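Local coordinates for protein ditrans,polycis-undecaprenyl-diphosphate synthase ((2E,6E)-farnesyl-diphosphate specific) (Acinetobacter baumannii, PDB 6ACS) that probably condenses eight isopentenyl diphosphates, one after another, onto farnesyl diphosphate to make undecaprenyl diphosphate, the precursor of the lipid carrier for bacterial cell-wall sugars, at residues L99-R105 / M116-E120; V13-M17 / N195-W199. One frame throughout, in Å; residues are numbered along the deposited sequence. Where two conformers were deposited one is given.

Contact 1: residues L99-R105 / M116-E120; sequences LRFIGDR and MEDAE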
loop_
_atom_site.group_PDB
_atom_site.type_symbol
_atom_site.label_atom_id
_atom_site.label_comp_id
_atom_site.label_asym_id
_atom_site.label_seq_id
_atom_site.Cartn_x
_atom_site.Cartn_y
_atom_site.Cartn_z
ATOM N N LEU B 99 -3.551 -1.864 -24.652
ATOM C CA LEU B 99 -2.406 -2.415 -23.943
ATOM C C LEU B 99 -1.507 -1.296 -23.430
ATOM O O LEU B 99 -1.232 -0.324 -24.145
ATOM C CB LEU B 99 -1.612 -3.337 -24.868
ATOM C CG LEU B 99 -0.574 -4.277 -24.266
ATOM C CD1 LEU B 99 -1.165 -5.066 -23.109
ATOM C CD2 LEU B 99 -0.067 -5.208 -25.350
ATOM N N ARG B 100 -1.036 -1.447 -22.190
ATOM C CA ARG B 100 -0.141 -0.481 -21.571
ATOM C C ARG B 100 0.943 -1.233 -20.810
ATOM O O ARG B 100 0.744 -2.373 -20.386
ATOM C CB ARG B 100 -0.933 0.443 -20.631
ATOM C CG ARG B 100 -0.149 1.625 -20.118
ATOM C CD ARG B 100 -0.967 2.501 -19.167
ATOM N NE ARG B 100 -2.140 3.099 -19.794
ATOM C CZ ARG B 100 -2.801 4.140 -19.296
ATOM N NH1 ARG B 100 -2.395 4.705 -18.164
ATOM N NH2 ARG B 100 -3.867 4.617 -19.926
ATOM N N PHE B 101 2.106 -0.598 -20.653
ATOM C CA PHE B 101 3.191 -1.185 -19.884
ATOM C C PHE B 101 3.644 -0.179 -18.840
ATOM O O PHE B 101 3.702 1.024 -19.117
ATOM C CB PHE B 101 4.352 -1.587 -20.794
ATOM C CG PHE B 101 3.942 -2.535 -21.874
ATOM C CD1 PHE B 101 3.499 -2.051 -23.096
ATOM C CD2 PHE B 101 3.928 -3.905 -21.639
ATOM C CE1 PHE B 101 3.086 -2.922 -24.095
ATOM C CE2 PHE B 101 3.512 -4.794 -22.640
ATOM C CZ PHE B 101 3.092 -4.295 -23.861
ATOM N N ILE B 102 3.909 -0.663 -17.625
ATOM C CA ILE B 102 4.480 0.201 -16.595
ATOM C C ILE B 102 5.767 -0.429 -16.090
ATOM O O ILE B 102 5.959 -1.648 -16.163
ATOM C CB ILE B 102 3.527 0.466 -15.414
ATOM C CG1 ILE B 102 3.103 -0.866 -14.796
ATOM C CG2 ILE B 102 2.321 1.308 -15.880
ATOM C CD1 ILE B 102 2.148 -0.708 -13.600
ATOM N N GLY B 103 6.659 0.420 -15.590
ATOM C CA GLY B 103 7.948 -0.016 -15.106
ATOM C C GLY B 103 9.077 0.749 -15.755
ATOM O O GLY B 103 8.883 1.606 -16.617
ATOM N N ASP B 104 10.283 0.424 -15.311
ATOM C CA ASP B 104 11.503 1.063 -15.778
ATOM C C ASP B 104 11.839 0.527 -17.156
ATOM O O ASP B 104 11.976 -0.689 -17.336
ATOM C CB ASP B 104 12.613 0.774 -14.774
ATOM C CG ASP B 104 13.903 1.528 -15.051
ATOM O OD1 ASP B 104 14.054 2.223 -16.084
ATOM O OD2 ASP B 104 14.788 1.409 -14.181
ATOM N N ARG B 105 11.958 1.415 -18.132
ATOM C CA ARG B 105 12.311 0.966 -19.470
ATOM C C ARG B 105 13.768 1.222 -19.790
ATOM O O ARG B 105 14.249 0.743 -20.822
ATOM C CB ARG B 105 11.421 1.647 -20.523
ATOM C CG ARG B 105 9.932 1.375 -20.318
ATOM C CD ARG B 105 9.070 1.873 -21.479
ATOM N NE ARG B 105 7.643 1.734 -21.167
ATOM C CZ ARG B 105 6.654 2.042 -22.005
ATOM N NH1 ARG B 105 6.928 2.510 -23.220
ATOM N NH2 ARG B 105 5.392 1.877 -21.636
ATOM N N MET B 116 6.932 -2.645 -27.118
ATOM C CA MET B 116 5.988 -2.052 -26.170
ATOM C C MET B 116 5.363 -0.781 -26.733
ATOM O O MET B 116 4.147 -0.569 -26.627
ATOM C CB MET B 116 6.686 -1.745 -24.848
ATOM C CG MET B 116 7.147 -2.955 -24.069
ATOM S SD MET B 116 8.044 -2.413 -22.602
ATOM C CE MET B 116 8.074 -3.929 -21.646
ATOM N N GLU B 117 6.192 0.102 -27.300
ATOM C CA GLU B 117 5.657 1.332 -27.883
ATOM C C GLU B 117 4.686 1.026 -29.019
ATOM O O GLU B 117 3.611 1.641 -29.121
ATOM C CB GLU B 117 6.808 2.211 -28.365
ATOM C CG GLU B 117 7.669 2.688 -27.222
ATOM C CD GLU B 117 8.986 3.278 -27.678
ATOM O OE1 GLU B 117 9.392 3.041 -28.838
ATOM O OE2 GLU B 117 9.628 3.968 -26.865
ATOM N N ASP B 118 5.042 0.062 -29.869
ATOM C CA ASP B 118 4.183 -0.324 -30.983
ATOM C C ASP B 118 2.865 -0.907 -30.491
ATOM O O ASP B 118 1.804 -0.601 -31.042
ATOM C CB ASP B 118 4.917 -1.326 -31.878
ATOM C CG ASP B 118 6.148 -0.731 -32.545
ATOM O OD1 ASP B 118 6.278 0.512 -32.583
ATOM O OD2 ASP B 118 6.988 -1.516 -33.039
ATOM N N ALA B 119 2.907 -1.754 -29.458
ATOM C CA ALA B 119 1.676 -2.338 -28.932
ATOM C C ALA B 119 0.769 -1.267 -28.340
ATOM O O ALA B 119 -0.459 -1.284 -28.549
ATOM C CB ALA B 119 2.002 -3.404 -27.881
ATOM N N GLU B 120 1.351 -0.328 -27.589
ATOM C CA GLU B 120 0.534 0.736 -27.015
ATOM C C GLU B 120 -0.121 1.575 -28.104
ATOM O O GLU B 120 -1.325 1.853 -28.034
ATOM C CB GLU B 120 1.366 1.612 -26.082
ATOM C CG GLU B 120 1.774 0.917 -24.792
ATOM C CD GLU B 120 2.625 1.800 -23.891
ATOM O OE1 GLU B 120 3.276 2.722 -24.424
ATOM O OE2 GLU B 120 2.642 1.578 -22.660
HETATM O O HOH W 1 -2.573 1.581 -25.425
HETATM O O HOH W 2 9.284 4.019 -24.272
#
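Strand 97-102 and helix 110-123 pack together here as the first two elements of a beta-alpha-beta unit, which strand 129-134 completes. The strand is an edge strand of the parallel sheet within this chain of cis-prenyltransferase fold. Over the short segments they run roughly antiparallel, at 143°, with their axes 7.6 Å apart. Phe-101 and Met-116 form the apolar centre. Met-116 CG sits above the middle of the ring, 3.9 Å from the Phe-101 centroid, in a CH-pi contact, and SD follows obliquely in a Met-aromatic contact. With the methionine chain extended beyond CG (chi2 176°), its CE carries on across the ring to the CD2 side. The methyl of Ala-119 meets the ring edge in plane and touches Leu-99 CD2, at 3.7 Å. Ile-85 of helix 71-95 packs against both Phe-101 and Ala-119. At the edge of the Phe-101 ring, the carboxylate of Glu-120 reaches the strand. Its OE2 accepts the backbone N-H of Phe-101 on the anti lone pair (N to OE2 3.0 Å), fairly straight at 154°. Arg-105 NH2 meets OE2 from above the carboxylate plane in a 2.9 Å salt bridge, the two planes well tilted. The same NH2 donates to Phe-101 O, 3.2 Å away, so the guanidinium ties the turn after the strand to both strand and helix; the two donors would probably favour charged Glu-120. One water joins Leu-99 O to Glu-120 O. Another accepts from Arg-105 NH1 at 3.0 Å and donates to Glu-117 OE2 at 2.6 Å.

Contact 2: residues V13-M17 / N195-W199; sequences VAIIM and NFLLW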
loop_
_atom_site.group_PDB
_atom_site.type_symbol
_atom_site.label_atom_id
_atom_site.label_comp_id
_atom_site.label_asym_id
_atom_site.label_seq_id
_atom_site.Cartn_x
_atom_site.Cartn_y
_atom_site.Cartn_z
ATOM N N VAL B 13 -8.855 -4.076 -11.355
ATOM C CA VAL B 13 -8.348 -5.287 -10.723
ATOM C C VAL B 13 -6.858 -5.371 -10.988
ATOM O O VAL B 13 -6.405 -5.147 -12.118
ATOM C CB VAL B 13 -9.047 -6.544 -11.272
ATOM C CG1 VAL B 13 -8.421 -7.799 -10.649
ATOM C CG2 VAL B 13 -10.527 -6.467 -10.989
ATOM N N ALA B 14 -6.093 -5.709 -9.955
ATOM C CA ALA B 14 -4.665 -5.945 -10.096
ATOM C C ALA B 14 -4.373 -7.362 -9.646
ATOM O O ALA B 14 -5.003 -7.854 -8.715
ATOM C CB ALA B 14 -3.843 -4.955 -9.269
ATOM N N ILE B 15 -3.409 -8.020 -10.294
ATOM C CA ILE B 15 -3.075 -9.405 -9.958
ATOM C C ILE B 15 -1.565 -9.574 -9.841
ATOM O O ILE B 15 -0.818 -9.234 -10.768
ATOM C CB ILE B 15 -3.618 -10.402 -11.001
ATOM C CG1 ILE B 15 -5.109 -10.174 -11.234
ATOM C CG2 ILE B 15 -3.362 -11.837 -10.520
ATOM C CD1 ILE B 15 -5.723 -11.156 -12.252
ATOM N N ILE B 16 -1.126 -10.133 -8.716
ATOM C CA ILE B 16 0.236 -10.627 -8.546
ATOM C C ILE B 16 0.194 -12.108 -8.871
ATOM O O ILE B 16 -0.380 -12.901 -8.114
ATOM C CB ILE B 16 0.740 -10.391 -7.123
ATOM C CG1 ILE B 16 0.760 -8.892 -6.830
ATOM C CG2 ILE B 16 2.133 -10.993 -6.932
ATOM C CD1 ILE B 16 1.120 -8.615 -5.373
ATOM N N MET B 17 0.769 -12.461 -10.015
ATOM C CA MET B 17 0.744 -13.816 -10.551
ATOM C C MET B 17 1.954 -14.532 -9.967
ATOM O O MET B 17 3.085 -14.323 -10.416
ATOM C CB MET B 17 0.788 -13.769 -12.076
ATOM C CG MET B 17 -0.297 -12.891 -12.705
ATOM S SD MET B 17 -0.165 -12.743 -14.512
ATOM C CE MET B 17 1.334 -11.780 -14.686
ATOM N N ASN B 195 5.708 -5.047 -2.874
ATOM C CA ASN B 195 6.230 -3.912 -3.636
ATOM C C ASN B 195 5.596 -3.831 -5.027
ATOM O O ASN B 195 6.251 -3.497 -6.018
ATOM C CB ASN B 195 7.752 -3.993 -3.745
ATOM C CG ASN B 195 8.361 -2.714 -4.283
ATOM O OD1 ASN B 195 7.848 -1.623 -4.038
ATOM N ND2 ASN B 195 9.432 -2.848 -5.048
ATOM N N PHE B 196 4.298 -4.096 -5.099
ATOM C CA PHE B 196 3.618 -3.920 -6.374
ATOM C C PHE B 196 3.029 -2.512 -6.291
ATOM O O PHE B 196 3.754 -1.587 -5.912
ATOM C CB PHE B 196 2.643 -5.099 -6.604
ATOM C CG PHE B 196 1.892 -5.083 -7.930
ATOM C CD1 PHE B 196 2.496 -4.687 -9.107
ATOM C CD2 PHE B 196 0.618 -5.623 -7.996
ATOM C CE1 PHE B 196 1.790 -4.697 -10.310
ATOM C CE2 PHE B 196 -0.091 -5.675 -9.208
ATOM C CZ PHE B 196 0.492 -5.210 -10.359
ATOM N N LEU B 197 1.748 -2.325 -6.574
ATOM C CA LEU B 197 1.087 -1.011 -6.712
ATOM C C LEU B 197 0.752 -0.300 -5.393
ATOM O O LEU B 197 -0.416 -0.096 -5.043
ATOM C CB LEU B 197 -0.190 -1.213 -7.495
ATOM C CG LEU B 197 -0.052 -1.770 -8.897
ATOM C CD1 LEU B 197 -1.457 -2.099 -9.432
ATOM C CD2 LEU B 197 0.629 -0.727 -9.762
ATOM N N LEU B 198 1.788 0.172 -4.704
ATOM C CA LEU B 198 1.604 0.701 -3.348
ATOM C C LEU B 198 0.719 1.948 -3.328
ATOM O O LEU B 198 -0.248 2.034 -2.555
ATOM C CB LEU B 198 2.971 1.029 -2.744
ATOM C CG LEU B 198 3.956 -0.134 -2.749
ATOM C CD1 LEU B 198 5.325 0.359 -2.252
ATOM C CD2 LEU B 198 3.456 -1.327 -1.914
ATOM N N TRP B 199 1.042 2.936 -4.161
ATOM C CA TRP B 199 0.225 4.145 -4.213
ATOM C C TRP B 199 -1.181 3.830 -4.712
ATOM O O TRP B 199 -2.179 4.271 -4.125
ATOM C CB TRP B 199 0.913 5.181 -5.110
ATOM C CG TRP B 199 0.187 6.497 -5.259
ATOM C CD1 TRP B 199 -0.832 6.786 -6.139
ATOM C CD2 TRP B 199 0.440 7.702 -4.530
ATOM N NE1 TRP B 199 -1.236 8.100 -5.982
ATOM C CE2 TRP B 199 -0.458 8.682 -5.008
ATOM C CE3 TRP B 199 1.350 8.052 -3.520
ATOM C CZ2 TRP B 199 -0.475 9.979 -4.508
ATOM C CZ3 TRP B 199 1.325 9.343 -3.040
ATOM C CH2 TRP B 199 0.423 10.280 -3.518
#
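The ring of Phe-196 has the side chain of its own neighbour Leu-197 over one face, with Leu-197 CG 3.6 Å above the plane near the centre, while Ile-16 and Ala-14 of the strand approach obliquely around CD2 and CE2. The closest touch is Ile-16 CG1 to Phe-196 CD2, at 3.5 Å. The isoleucine and phenylalanine side chains run antiparallel alongside each other, and Ile-16 CD1 lies 4.0 Å from Phe-196 CB. Phe-196 CG lies opposite the backbone N (chi1 -178°), which sends the ring out to the strand. Phe-60 stacks on the same ring, and Leu-184 touches it from strand 183-186. Strand 12-17 is an inner strand of the parallel sheet, between strands 56-61 and 183-186, and the 195-199 segment belongs to the loop that joins strand 183-186 to strand 205-208; the contact lays this loop against side chains of an inner strand. Leu-197 is the centre of an inverse gamma turn, and its CD1 meets the Ala-14 methyl at 3.7 Å. That methyl also touches Phe-196 CE2, at 3.8 Å, and so is shared by both loop residues. All the touching residues are buried, and the side-chain contacts are apolar throughout. Ile-16 also packs against Arg-186, a predicted substrate-binding residue; from Asp-18, a predicted magnesium ligand, it is about 5 Å away between the nearest side-chain atoms. Leu-198 packs on Ala-202 of the second subunit, and Asn-195 OD1 accepts from Met-140 N of its own chain.

From the N terminus the chain first lays down strand 12-17, one half of contact 2, whose partner comes 178 residues later. Before that loop closes, the chain passes through strand 56-61 and helix 71-95 to strand 97-102 and helix 110-123, where contact 1 closes a short loop of its own. Contact 1 therefore lies wholly within the span of contact 2, and the two do not cross. Contact 1 fastens a helix to an edge strand; contact 2 fastens the 195-199 loop to an inner strand of the same sheet. Their centres are about 17 Å apart, yet they touch where Ile-102 CD1 packs on Leu-197 CD2 at 4.1 Å.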